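Local coordinates for protein BIFUNCTIONAL PROTEIN Proline utilization A (PutA) (Corynebacterium freiburgense, PDB 5UX5) that catalyses the two-step oxidation of proline to glutamate with an FAD-dependent proline dehydrogenase and an NAD-dependent aldehyde dehydrogenase in one chain, probably channelling the intermediate between them, at residues Pro706-Ala711 against His1066-Ile1071; Ala697-Pro702 against Glu838-Thr843; Arg332-Ile337 against Tyr361-Glu366. One frame throughout, in Å; residues are numbered along the deposited sequence.

Contact 1: residues Pro706-Ala711 against His1066-Ile1071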
ATOM      1  N   PRO A 706       3.678  16.312   7.549  1.00 34.95           N
ATOM      2  CA  PRO A 706       3.921  15.519   8.760  1.00 35.30           C
ATOM      3  C   PRO A 706       2.941  14.385   8.933  1.00 32.58           C
ATOM      4  O   PRO A 706       3.328  13.303   9.395  1.00 35.38           O
ATOM      5  CB  PRO A 706       3.816  16.561   9.880  1.00 32.65           C
ATOM      6  CG  PRO A 706       3.047  17.638   9.309  1.00 32.73           C
ATOM      7  CD  PRO A 706       3.415  17.717   7.868  1.00 32.09           C
ATOM      8  N   ASP A 707       1.681  14.595   8.561  1.00 36.16           N
ATOM      9  CA  ASP A 707       0.672  13.563   8.789  1.00 37.29           C
ATOM     10  C   ASP A 707       0.847  12.390   7.838  1.00 34.27           C
ATOM     11  O   ASP A 707       0.889  11.228   8.265  1.00 37.64           O
ATOM     12  CB  ASP A 707      -0.705  14.186   8.691  1.00 36.33           C
ATOM     13  CG  ASP A 707      -0.886  15.253   9.727  1.00 52.10           C
ATOM     14  OD1 ASP A 707      -0.758  14.944  10.940  1.00 49.15           O
ATOM     15  OD2 ASP A 707      -1.080  16.421   9.332  1.00 64.94           O
ATOM     16  N   LEU A 708       0.996  12.672   6.551  1.00 30.02           N
ATOM     17  CA  LEU A 708       1.306  11.594   5.625  1.00 30.86           C
ATOM     18  C   LEU A 708       2.600  10.891   6.032  1.00 35.15           C
ATOM     19  O   LEU A 708       2.685   9.660   5.969  1.00 33.33           O
ATOM     20  CB  LEU A 708       1.378  12.144   4.202  1.00 30.45           C
ATOM     21  CG  LEU A 708       0.026  12.727   3.783  1.00 36.41           C
ATOM     22  CD1 LEU A 708      -0.007  13.197   2.344  1.00 25.68           C
ATOM     23  CD2 LEU A 708      -1.027  11.668   3.996  1.00 38.04           C
ATOM     24  N   ALA A 709       3.598  11.642   6.517  1.00 34.02           N
ATOM     25  CA  ALA A 709       4.833  10.991   6.947  1.00 29.04           C
ATOM     26  C   ALA A 709       4.583  10.061   8.125  1.00 38.26           C
ATOM     27  O   ALA A 709       5.001   8.897   8.095  1.00 41.25           O
ATOM     28  CB  ALA A 709       5.891  12.023   7.303  1.00 29.03           C
ATOM     29  N   VAL A 710       3.829  10.525   9.134  1.00 35.55           N
ATOM     30  CA  VAL A 710       3.533   9.684  10.299  1.00 34.39           C
ATOM     31  C   VAL A 710       2.820   8.402   9.879  1.00 33.79           C
ATOM     32  O   VAL A 710       3.158   7.302  10.334  1.00 37.90           O
ATOM     33  CB  VAL A 710       2.702  10.453  11.341  1.00 32.48           C
ATOM     34  CG1 VAL A 710       1.998   9.467  12.267  1.00 29.90           C
ATOM     35  CG2 VAL A 710       3.571  11.388  12.147  1.00 34.16           C
ATOM     36  N   ALA A 711       1.787   8.525   9.047  1.00 30.36           N
ATOM     37  CA  ALA A 711       1.077   7.329   8.584  1.00 35.72           C
ATOM     38  C   ALA A 711       2.005   6.351   7.853  1.00 38.76           C
ATOM     39  O   ALA A 711       1.892   5.133   8.024  1.00 39.61           O
ATOM     40  CB  ALA A 711      -0.081   7.730   7.673  1.00 28.62           C
ATOM     41  N   HIS A1066       0.893  12.455  -6.728  1.00 52.22           N
ATOM     42  CA  HIS A1066      -0.236  13.324  -6.472  1.00 52.85           C
ATOM     43  C   HIS A1066      -0.062  14.028  -5.130  1.00 59.94           C
ATOM     44  O   HIS A1066       0.711  13.589  -4.277  1.00 61.08           O
ATOM     45  CB  HIS A1066      -1.527  12.499  -6.515  1.00 50.25           C
ATOM     46  CG  HIS A1066      -1.557  11.383  -5.516  1.00 50.23           C
ATOM     47  ND1 HIS A1066      -2.033  11.543  -4.230  1.00 38.90           N
ATOM     48  CD2 HIS A1066      -1.127  10.101  -5.600  1.00 55.08           C
ATOM     49  CE1 HIS A1066      -1.911  10.402  -3.571  1.00 42.82           C
ATOM     50  NE2 HIS A1066      -1.362   9.511  -4.378  1.00 53.02           N
ATOM     51  N   ARG A1067      -0.767  15.151  -4.966  1.00 63.87           N
ATOM     52  CA  ARG A1067      -0.888  15.869  -3.689  1.00 62.37           C
ATOM     53  C   ARG A1067      -2.351  15.797  -3.259  1.00 63.39           C
ATOM     54  O   ARG A1067      -3.166  16.631  -3.667  1.00 69.34           O
ATOM     55  CB  ARG A1067      -0.408  17.331  -3.796  1.00 63.83           C
ATOM     56  CG  ARG A1067      -0.589  18.166  -2.510  1.00 71.25           C
ATOM     57  CD  ARG A1067       0.670  18.135  -1.619  1.00 75.64           C
ATOM     58  NE  ARG A1067       0.417  18.574  -0.242  1.00 74.13           N
ATOM     59  CZ  ARG A1067       0.346  17.765   0.812  1.00 59.86           C
ATOM     60  NH1 ARG A1067       0.516  16.451   0.663  1.00 54.27           N
ATOM     61  NH2 ARG A1067       0.111  18.279   2.011  1.00 44.70           N
ATOM     62  N   PHE A1068      -2.680  14.796  -2.434  1.00 56.29           N
ATOM     63  CA  PHE A1068      -4.071  14.526  -2.073  1.00 53.49           C
ATOM     64  C   PHE A1068      -4.928  14.333  -3.314  1.00 58.34           C
ATOM     65  O   PHE A1068      -6.048  14.837  -3.394  1.00 61.88           O
ATOM     66  CB  PHE A1068      -4.644  15.644  -1.209  1.00 58.37           C
ATOM     67  CG  PHE A1068      -4.134  15.637   0.185  1.00 57.61           C
ATOM     68  CD1 PHE A1068      -4.405  14.563   1.018  1.00 50.98           C
ATOM     69  CD2 PHE A1068      -3.333  16.672   0.647  1.00 59.15           C
ATOM     70  CE1 PHE A1068      -3.925  14.539   2.306  1.00 56.69           C
ATOM     71  CE2 PHE A1068      -2.845  16.656   1.942  1.00 63.06           C
ATOM     72  CZ  PHE A1068      -3.138  15.584   2.775  1.00 58.87           C
ATOM     73  N   GLY A1069      -4.374  13.629  -4.308  1.00 59.45           N
ATOM     74  CA  GLY A1069      -5.088  13.272  -5.509  1.00 60.61           C
ATOM     75  C   GLY A1069      -4.812  14.148  -6.717  1.00 65.71           C
ATOM     76  O   GLY A1069      -5.043  13.702  -7.844  1.00 73.55           O
ATOM     77  N   TYR A1070      -4.331  15.371  -6.526  1.00 64.86           N
ATOM     78  CA  TYR A1070      -4.147  16.285  -7.646  1.00 70.50           C
ATOM     79  C   TYR A1070      -2.816  16.002  -8.342  1.00 67.16           C
ATOM     80  O   TYR A1070      -1.772  15.932  -7.686  1.00 70.27           O
ATOM     81  CB  TYR A1070      -4.227  17.727  -7.142  1.00 76.25           C
ATOM     82  CG  TYR A1070      -3.766  18.805  -8.102  1.00 85.79           C
ATOM     83  CD1 TYR A1070      -4.590  19.261  -9.132  1.00 87.42           C
ATOM     84  CD2 TYR A1070      -2.512  19.397  -7.951  1.00 89.94           C
ATOM     85  CE1 TYR A1070      -4.162  20.263 -10.002  1.00 93.08           C
ATOM     86  CE2 TYR A1070      -2.078  20.396  -8.809  1.00 96.09           C
ATOM     87  CZ  TYR A1070      -2.900  20.829  -9.834  1.00 97.20           C
ATOM     88  OH  TYR A1070      -2.450  21.826 -10.684  1.00 97.06           O
ATOM     89  N   ILE A1071      -2.858  15.825  -9.667  1.00 64.32           N
ATOM     90  CA  ILE A1071      -1.672  15.443 -10.460  1.00 66.55           C
ATOM     91  C   ILE A1071      -1.670  16.106 -11.847  1.00 69.92           C
ATOM     92  O   ILE A1071      -1.679  17.339 -11.977  1.00 69.02           O
ATOM     93  CB  ILE A1071      -1.559  13.884 -10.593  1.00 64.22           C
ATOM     94  CG1 ILE A1071      -0.816  13.487 -11.870  1.00 70.50           C
ATOM     95  CG2 ILE A1071      -2.940  13.209 -10.527  1.00 65.71           C
ATOM     96  CD1 ILE A1071      -1.710  12.854 -12.958  1.00 73.94           C
TER
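Leu708 meets Arg1067 and Phe1068 where the first turn of helix 706-718, in the aldehyde dehydrogenase part of the chain, faces a type I' beta turn running from Arg1067 to Tyr1070 just after strand 1056-1064. Pro706 opens the helix, its O accepting from Val710 N at 2.8 Å. The carboxylate of Asp707 is engaged elsewhere, in a salt bridge with Arg739 and a hydrogen bond with Gln743. Leu708 makes the contact through one methyl. Its CG lies opposite the carbonyl carbon (chi1 -62°), and from there CD1 reaches NH1 of Arg1067 at 3.7 Å, arriving at the edge of the guanidinium near its plane. The same CD1 lies 4.0 Å from CZ of Phe1068, at an oblique angle to the ring. Ala709 and Val710 turn instead to Phe740 of helix 740-750. On the turn, CE2 of Phe1068 lies over one face of the guanidinium, displaced toward its rim, and NH2 of Arg1067 forms a salt bridge with Asp705, which also receives the N-H of Leu708. Phe1068 has a cation-pi partner in Arg417, so the turn also reaches the proline dehydrogenase part. Gly1069 N donates to His1066 ND1 (3.1 Å, 144° at the hydrogen), tilted 30° from the imidazole plane.

Contact 2: residues Ala697-Pro702 against Glu838-Thr843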
ATOM      1  N   ALA A 697      15.520   2.945   6.812  1.00 28.57           N
ATOM      2  CA  ALA A 697      15.176   4.215   7.414  1.00 29.32           C
ATOM      3  C   ALA A 697      14.257   4.984   6.487  1.00 35.03           C
ATOM      4  O   ALA A 697      14.251   4.757   5.270  1.00 32.96           O
ATOM      5  CB  ALA A 697      16.419   5.050   7.705  1.00 34.25           C
ATOM      6  N   ILE A 698      13.458   5.874   7.080  1.00 34.99           N
ATOM      7  CA  ILE A 698      12.709   6.890   6.341  1.00 30.68           C
ATOM      8  C   ILE A 698      13.166   8.247   6.839  1.00 36.97           C
ATOM      9  O   ILE A 698      13.069   8.537   8.040  1.00 50.46           O
ATOM     10  CB  ILE A 698      11.187   6.728   6.494  1.00 31.97           C
ATOM     11  CG1 ILE A 698      10.700   5.463   5.809  1.00 32.33           C
ATOM     12  CG2 ILE A 698      10.401   7.975   6.026  1.00 27.94           C
ATOM     13  CD1 ILE A 698       9.198   5.296   6.003  1.00 43.26           C
ATOM     14  N   ILE A 699      13.654   9.079   5.924  1.00 34.80           N
ATOM     15  CA  ILE A 699      14.038  10.452   6.247  1.00 37.41           C
ATOM     16  C   ILE A 699      12.824  11.377   6.118  1.00 33.95           C
ATOM     17  O   ILE A 699      12.088  11.330   5.121  1.00 32.79           O
ATOM     18  CB  ILE A 699      15.189  10.924   5.347  1.00 31.60           C
ATOM     19  CG1 ILE A 699      16.413  10.024   5.528  1.00 31.82           C
ATOM     20  CG2 ILE A 699      15.506  12.368   5.623  1.00 32.95           C
ATOM     21  CD1 ILE A 699      17.589  10.443   4.676  1.00 32.30           C
ATOM     22  N   VAL A 700      12.625  12.219   7.130  1.00 32.13           N
ATOM     23  CA  VAL A 700      11.548  13.194   7.192  1.00 32.25           C
ATOM     24  C   VAL A 700      12.187  14.557   7.399  1.00 39.84           C
ATOM     25  O   VAL A 700      12.778  14.818   8.454  1.00 43.32           O
ATOM     26  CB  VAL A 700      10.562  12.876   8.324  1.00 37.00           C
ATOM     27  CG1 VAL A 700       9.379  13.895   8.358  1.00 32.36           C
ATOM     28  CG2 VAL A 700      10.091  11.436   8.202  1.00 31.04           C
ATOM     29  N   THR A 701      12.042  15.429   6.426  1.00 38.00           N
ATOM     30  CA  THR A 701      12.577  16.780   6.457  1.00 44.19           C
ATOM     31  C   THR A 701      11.463  17.767   6.749  1.00 42.43           C
ATOM     32  O   THR A 701      10.292  17.473   6.505  1.00 40.48           O
ATOM     33  CB  THR A 701      13.231  17.120   5.110  1.00 41.16           C
ATOM     34  OG1 THR A 701      12.220  17.485   4.160  1.00 38.10           O
ATOM     35  CG2 THR A 701      14.025  15.937   4.589  1.00 34.25           C
ATOM     36  N   PRO A 702      11.786  18.982   7.198  1.00 42.23           N
ATOM     37  CA  PRO A 702      10.717  19.942   7.529  1.00 44.00           C
ATOM     38  C   PRO A 702       9.757  20.232   6.387  1.00 45.95           C
ATOM     39  O   PRO A 702       8.620  20.646   6.654  1.00 52.88           O
ATOM     40  CB  PRO A 702      11.491  21.207   7.930  1.00 39.32           C
ATOM     41  CG  PRO A 702      12.783  20.718   8.397  1.00 39.99           C
ATOM     42  CD  PRO A 702      13.113  19.528   7.520  1.00 47.58           C
ATOM     43  N   GLU A 838      23.926  10.379   4.947  1.00 42.18           N
ATOM     44  CA  GLU A 838      25.081   9.627   5.424  1.00 37.47           C
ATOM     45  C   GLU A 838      24.651   8.552   6.405  1.00 41.01           C
ATOM     46  O   GLU A 838      25.113   7.407   6.325  1.00 42.81           O
ATOM     47  CB  GLU A 838      26.092  10.545   6.101  1.00 55.51           C
ATOM     48  CG  GLU A 838      27.096  11.261   5.223  1.00 64.04           C
ATOM     49  CD  GLU A 838      27.965  12.187   6.068  1.00 73.58           C
ATOM     50  OE1 GLU A 838      28.085  13.395   5.744  1.00 78.93           O
ATOM     51  OE2 GLU A 838      28.500  11.702   7.092  1.00 73.73           O
ATOM     52  N   TRP A 839      23.745   8.896   7.329  1.00 41.17           N
ATOM     53  CA  TRP A 839      23.331   7.937   8.345  1.00 39.61           C
ATOM     54  C   TRP A 839      22.537   6.789   7.739  1.00 35.29           C
ATOM     55  O   TRP A 839      22.727   5.632   8.127  1.00 40.98           O
ATOM     56  CB  TRP A 839      22.536   8.638   9.441  1.00 46.76           C
ATOM     57  CG  TRP A 839      23.363   9.562  10.284  1.00 48.01           C
ATOM     58  CD1 TRP A 839      24.722   9.760  10.231  1.00 45.19           C
ATOM     59  CD2 TRP A 839      22.878  10.424  11.303  1.00 47.97           C
ATOM     60  NE1 TRP A 839      25.103  10.699  11.153  1.00 42.83           N
ATOM     61  CE2 TRP A 839      23.988  11.121  11.829  1.00 46.76           C
ATOM     62  CE3 TRP A 839      21.603  10.677  11.825  1.00 49.08           C
ATOM     63  CZ2 TRP A 839      23.860  12.048  12.841  1.00 44.37           C
ATOM     64  CZ3 TRP A 839      21.473  11.594  12.823  1.00 50.54           C
ATOM     65  CH2 TRP A 839      22.599  12.275  13.328  1.00 55.60           C
ATOM     66  N   GLN A 840      21.628   7.091   6.804  1.00 38.63           N
ATOM     67  CA  GLN A 840      20.850   6.045   6.139  1.00 36.31           C
ATOM     68  C   GLN A 840      21.745   5.060   5.382  1.00 43.00           C
ATOM     69  O   GLN A 840      21.399   3.879   5.241  1.00 47.73           O
ATOM     70  CB  GLN A 840      19.840   6.697   5.189  1.00 31.64           C
ATOM     71  CG  GLN A 840      18.863   5.759   4.476  1.00 30.09           C
ATOM     72  CD  GLN A 840      17.729   6.525   3.844  1.00 29.48           C
ATOM     73  OE1 GLN A 840      17.888   7.685   3.470  1.00 30.03           O
ATOM     74  NE2 GLN A 840      16.570   5.890   3.732  1.00 30.27           N
ATOM     75  N   ASN A 841      22.911   5.511   4.925  1.00 42.78           N
ATOM     76  CA  ASN A 841      23.788   4.709   4.086  1.00 40.90           C
ATOM     77  C   ASN A 841      24.804   3.877   4.863  1.00 46.75           C
ATOM     78  O   ASN A 841      25.478   3.037   4.255  1.00 41.50           O
ATOM     79  CB  ASN A 841      24.518   5.621   3.094  1.00 37.38           C
ATOM     80  CG  ASN A 841      23.585   6.136   1.993  1.00 38.27           C
ATOM     81  OD1 ASN A 841      22.575   5.502   1.661  1.00 35.00           O
ATOM     82  ND2 ASN A 841      23.924   7.281   1.425  1.00 37.41           N
ATOM     83  N   SER A 842      24.917   4.065   6.188  1.00 51.02           N
ATOM     84  CA  SER A 842      25.947   3.425   7.008  1.00 40.63           C
ATOM     85  C   SER A 842      25.397   2.401   8.010  1.00 35.16           C
ATOM     86  O   SER A 842      26.005   2.161   9.052  1.00 39.68           O
ATOM     87  CB  SER A 842      26.747   4.486   7.751  1.00 38.08           C
ATOM     88  OG  SER A 842      25.889   5.399   8.405  1.00 41.19           O
ATOM     89  N   THR A 843      24.265   1.783   7.703  1.00 40.62           N
ATOM     90  CA  THR A 843      23.721   0.697   8.508  1.00 47.07           C
ATOM     91  C   THR A 843      24.424  -0.634   8.254  1.00 49.29           C
ATOM     92  O   THR A 843      24.274  -1.571   9.058  1.00 44.60           O
ATOM     93  CB  THR A 843      22.211   0.553   8.209  1.00 50.30           C
ATOM     94  OG1 THR A 843      22.012   0.499   6.782  1.00 48.41           O
ATOM     95  CG2 THR A 843      21.402   1.699   8.813  1.00 43.33           C
TER
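Gln840 reaches from its helix to strand 696-700, where it meets Ala697 and Ile699. Carbon packing is limited to CG of Gln840 and CB of Ala697, 4.1 Å apart. Ile699 brings its CG1-CD1 arm against the carbonyl end of the Gln840 amide, with CD1 of Ile699 4.0 Å from CD of Gln840 and the two side chains running at a slant to each other. Gln840 CG stands opposite the backbone N (chi1 -176°) and the chain continues extended (chi2 166°), which carries the terminal amide across to the strand. The extended backbone of 697-700 puts the CB atoms of Ala697 and Ile699 on the helix-facing side and that of Ile698, between them, on the other. The setting is the alpha/beta fold of the aldehyde dehydrogenase family: strand 696-700 runs parallel to strands 728-734 and 845-852, and helix 833-841 lies over one face of it. Ile699 also packs on Ala836 and Ile837, one turn earlier in that helix.

Polar atoms form the second group. NE2 of Gln840 comes to 3.0 Å from the carbonyl O of Ala697. The other end of the amide has a partner outside the two segments: OE1 accepts the indole N-H of Trp862, on helix 856-865, so that this buried oxygen is satisfied and the rotation of the amide is probably fixed.

Contact 3: residues Arg332-Ile337 against Tyr361-Glu366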
ATOM      1  N   ARG A 332     -32.094  11.526  -9.176  1.00 36.53           N
ATOM      2  CA  ARG A 332     -32.849  10.308  -8.874  1.00 37.68           C
ATOM      3  C   ARG A 332     -33.094  10.163  -7.377  1.00 46.51           C
ATOM      4  O   ARG A 332     -34.204   9.817  -6.952  1.00 55.09           O
ATOM      5  CB  ARG A 332     -32.149   9.063  -9.411  1.00 33.11           C
ATOM      6  CG  ARG A 332     -32.890   7.765  -9.066  1.00 33.58           C
ATOM      7  CD  ARG A 332     -32.265   6.518  -9.710  1.00 33.42           C
ATOM      8  NE  ARG A 332     -30.845   6.408  -9.374  1.00 36.42           N
ATOM      9  CZ  ARG A 332     -30.041   5.394  -9.704  1.00 38.24           C
ATOM     10  NH1 ARG A 332     -30.494   4.366 -10.394  1.00 32.55           N
ATOM     11  NH2 ARG A 332     -28.765   5.417  -9.347  1.00 34.13           N
ATOM     12  N   MET A 333     -32.078  10.423  -6.559  1.00 42.64           N
ATOM     13  CA  MET A 333     -32.267  10.249  -5.128  1.00 39.49           C
ATOM     14  C   MET A 333     -33.234  11.277  -4.564  1.00 47.05           C
ATOM     15  O   MET A 333     -34.069  10.956  -3.713  1.00 49.79           O
ATOM     16  CB  MET A 333     -30.927  10.292  -4.402  1.00 30.99           C
ATOM     17  CG  MET A 333     -29.993   9.183  -4.841  1.00 41.82           C
ATOM     18  SD  MET A 333     -28.724   8.790  -3.622  1.00 45.23           S
ATOM     19  CE  MET A 333     -27.910  10.348  -3.487  1.00 45.18           C
ATOM     20  N   MET A 334     -33.138  12.514  -5.038  1.00 43.26           N
ATOM     21  CA  MET A 334     -34.095  13.550  -4.673  1.00 35.17           C
ATOM     22  C   MET A 334     -35.516  13.126  -5.037  1.00 42.81           C
ATOM     23  O   MET A 334     -36.431  13.148  -4.201  1.00 44.87           O
ATOM     24  CB  MET A 334     -33.694  14.821  -5.403  1.00 33.47           C
ATOM     25  CG  MET A 334     -34.457  16.034  -5.155  1.00 41.01           C
ATOM     26  SD  MET A 334     -33.690  17.203  -6.274  1.00 45.14           S
ATOM     27  CE  MET A 334     -34.237  16.512  -7.800  1.00 49.94           C
ATOM     28  N   ASP A 335     -35.693  12.697  -6.285  1.00 37.86           N
ATOM     29  CA  ASP A 335     -36.977  12.254  -6.803  1.00 42.39           C
ATOM     30  C   ASP A 335     -37.616  11.198  -5.911  1.00 36.19           C
ATOM     31  O   ASP A 335     -38.819  11.244  -5.633  1.00 37.10           O
ATOM     32  CB  ASP A 335     -36.723  11.684  -8.198  1.00 50.96           C
ATOM     33  CG  ASP A 335     -37.934  11.694  -9.082  1.00 54.28           C
ATOM     34  OD1 ASP A 335     -39.028  11.270  -8.638  1.00 47.56           O
ATOM     35  OD2 ASP A 335     -37.754  12.106 -10.250  1.00 59.25           O
ATOM     36  N   TYR A 336     -36.825  10.224  -5.476  1.00 37.48           N
ATOM     37  CA  TYR A 336     -37.358   9.079  -4.753  1.00 35.81           C
ATOM     38  C   TYR A 336     -37.837   9.478  -3.360  1.00 46.83           C
ATOM     39  O   TYR A 336     -38.868   8.984  -2.879  1.00 41.55           O
ATOM     40  CB  TYR A 336     -36.274   8.004  -4.674  1.00 35.02           C
ATOM     41  CG  TYR A 336     -36.585   6.755  -3.858  1.00 35.31           C
ATOM     42  CD1 TYR A 336     -36.508   6.752  -2.468  1.00 35.85           C
ATOM     43  CD2 TYR A 336     -36.870   5.550  -4.493  1.00 35.89           C
ATOM     44  CE1 TYR A 336     -36.772   5.602  -1.738  1.00 39.50           C
ATOM     45  CE2 TYR A 336     -37.123   4.393  -3.776  1.00 37.76           C
ATOM     46  CZ  TYR A 336     -37.079   4.422  -2.396  1.00 42.73           C
ATOM     47  OH  TYR A 336     -37.335   3.257  -1.696  1.00 43.98           O
ATOM     48  N   ILE A 337     -37.103  10.375  -2.700  1.00 43.23           N
ATOM     49  CA  ILE A 337     -37.224  10.529  -1.258  1.00 39.71           C
ATOM     50  C   ILE A 337     -38.215  11.642  -0.925  1.00 39.04           C
ATOM     51  O   ILE A 337     -38.850  11.615   0.138  1.00 36.17           O
ATOM     52  CB  ILE A 337     -35.830  10.777  -0.634  1.00 33.96           C
ATOM     53  CG1 ILE A 337     -35.787  10.352   0.830  1.00 33.92           C
ATOM     54  CG2 ILE A 337     -35.404  12.213  -0.781  1.00 33.66           C
ATOM     55  CD1 ILE A 337     -36.053   8.897   1.003  1.00 34.23           C
ATOM     56  N   TYR A 361     -36.693  22.155  -4.757  1.00 46.20           N
ATOM     57  CA  TYR A 361     -37.694  23.131  -4.360  1.00 47.30           C
ATOM     58  C   TYR A 361     -39.017  22.834  -5.044  1.00 52.07           C
ATOM     59  O   TYR A 361     -40.046  22.646  -4.385  1.00 49.80           O
ATOM     60  CB  TYR A 361     -37.233  24.548  -4.703  1.00 47.13           C
ATOM     61  CG  TYR A 361     -38.313  25.545  -4.362  1.00 57.36           C
ATOM     62  CD1 TYR A 361     -38.779  25.670  -3.052  1.00 60.60           C
ATOM     63  CD2 TYR A 361     -38.916  26.321  -5.345  1.00 58.20           C
ATOM     64  CE1 TYR A 361     -39.795  26.563  -2.732  1.00 59.40           C
ATOM     65  CE2 TYR A 361     -39.935  27.223  -5.027  1.00 59.97           C
ATOM     66  CZ  TYR A 361     -40.372  27.333  -3.722  1.00 60.29           C
ATOM     67  OH  TYR A 361     -41.379  28.222  -3.405  1.00 63.25           O
ATOM     68  N   GLU A 362     -38.983  22.753  -6.377  1.00 56.73           N
ATOM     69  CA  GLU A 362     -40.186  22.564  -7.181  1.00 57.70           C
ATOM     70  C   GLU A 362     -40.819  21.197  -6.957  1.00 57.34           C
ATOM     71  O   GLU A 362     -42.049  21.067  -6.982  1.00 63.01           O
ATOM     72  CB  GLU A 362     -39.857  22.768  -8.656  1.00 60.37           C
ATOM     73  CG  GLU A 362     -39.527  24.205  -9.031  1.00 60.55           C
ATOM     74  CD  GLU A 362     -40.685  25.168  -8.781  1.00 61.56           C
ATOM     75  OE1 GLU A 362     -40.418  26.384  -8.722  1.00 64.11           O
ATOM     76  OE2 GLU A 362     -41.862  24.726  -8.697  1.00 58.56           O
ATOM     77  N   LEU A 363     -40.008  20.161  -6.759  1.00 57.84           N
ATOM     78  CA  LEU A 363     -40.587  18.873  -6.397  1.00 51.24           C
ATOM     79  C   LEU A 363     -41.347  18.975  -5.077  1.00 48.68           C
ATOM     80  O   LEU A 363     -42.466  18.464  -4.964  1.00 53.58           O
ATOM     81  CB  LEU A 363     -39.499  17.799  -6.316  1.00 38.41           C
ATOM     82  CG  LEU A 363     -38.944  17.150  -7.584  1.00 43.29           C
ATOM     83  CD1 LEU A 363     -37.825  16.160  -7.220  1.00 37.16           C
ATOM     84  CD2 LEU A 363     -40.044  16.456  -8.399  1.00 39.40           C
ATOM     85  N   SER A 364     -40.766  19.654  -4.075  1.00 39.14           N
ATOM     86  CA  SER A 364     -41.404  19.745  -2.763  1.00 47.29           C
ATOM     87  C   SER A 364     -42.737  20.468  -2.851  1.00 53.78           C
ATOM     88  O   SER A 364     -43.714  20.077  -2.201  1.00 53.07           O
ATOM     89  CB  SER A 364     -40.484  20.456  -1.772  1.00 53.03           C
ATOM     90  OG  SER A 364     -40.315  21.824  -2.112  1.00 59.90           O
ATOM     91  N   VAL A 365     -42.793  21.530  -3.653  1.00 49.03           N
ATOM     92  CA  VAL A 365     -44.027  22.280  -3.801  1.00 49.09           C
ATOM     93  C   VAL A 365     -45.077  21.470  -4.562  1.00 51.05           C
ATOM     94  O   VAL A 365     -46.228  21.380  -4.126  1.00 50.85           O
ATOM     95  CB  VAL A 365     -43.724  23.619  -4.479  1.00 45.86           C
ATOM     96  CG1 VAL A 365     -45.019  24.340  -4.785  1.00 43.99           C
ATOM     97  CG2 VAL A 365     -42.826  24.446  -3.562  1.00 47.56           C
ATOM     98  N   GLU A 366     -44.694  20.821  -5.668  1.00 47.77           N
ATOM     99  CA  GLU A 366     -45.664  20.061  -6.459  1.00 46.92           C
ATOM    100  C   GLU A 366     -46.267  18.910  -5.671  1.00 49.04           C
ATOM    101  O   GLU A 366     -47.436  18.561  -5.866  1.00 58.04           O
ATOM    102  CB  GLU A 366     -44.985  19.529  -7.727  1.00 47.50           C
ATOM    103  CG  GLU A 366     -45.798  18.576  -8.615  1.00 53.82           C
ATOM    104  CD  GLU A 366     -47.111  19.145  -9.102  1.00 69.46           C
ATOM    105  OE1 GLU A 366     -48.048  18.346  -9.336  1.00 72.15           O
ATOM    106  OE2 GLU A 366     -47.204  20.381  -9.270  1.00 75.93           O
TER
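Met334 and Leu363 touch methyl to methyl, with CE of Met334 lying 3.7 Å from CD1 of Leu363. The same CD1 is 4.0 Å from CG of Met334, so the leucine methyl sits alongside the bent thioether chain and meets it at two points. The bend at chi3 (69°) brings CE, along with CG, beside CD1 of Leu363. Leu363 also rests on backbone: its CD1 is 4.0 Å from CA of Asp335, and these two residues have the nearest CA atoms of the pair of segments, 7.6 Å apart.

The next shell is charged. The CB of Asp335 points away from the second helix, and its buried carboxylate is shared among several donors, a cluster that probably favours the ionised form: OD2 forms a salt bridge with Arg451, while OD1 takes Arg339, Asn14 ND2 and Arg367, the last adding a polar link to helix 354-367 beside the methyl contact. Glu362 forms a salt bridge with Arg27 of helix 16-31, the helix whose Leu17 packs on Asp335.

Helices 323-337 and 354-367 flank strand 345-350 in sequence and belong to the TIM barrel of proline dehydrogenase, where Met333 and Ile337 face helix 271-287 and Ile337 also packs on Val345 and Val347 of strand 345-350.

Overall arrangement
Contact 3 comes first along the chain, in the proline dehydrogenase barrel; contact 2 follows wholly in the aldehyde dehydrogenase part, while contact 1, whose segments alternate with those of contact 2, joins that part to the C-terminal region. Strand 696-700 of contact 2 is followed in the chain by helix 706-718 of contact 1, and the two sites touch through Val700 CG1 and Ala709 CB at 4.1 Å, although their centres are 20 Å apart. Contact 3 stands well off, its centre 39 Å from that of contact 1 and 58 Å from that of contact 2, which lies across the chain's centre. The turn of contact 1, about 14 Å from FAD at the Phe1068 side chain, lies at the junction of the two enzyme units.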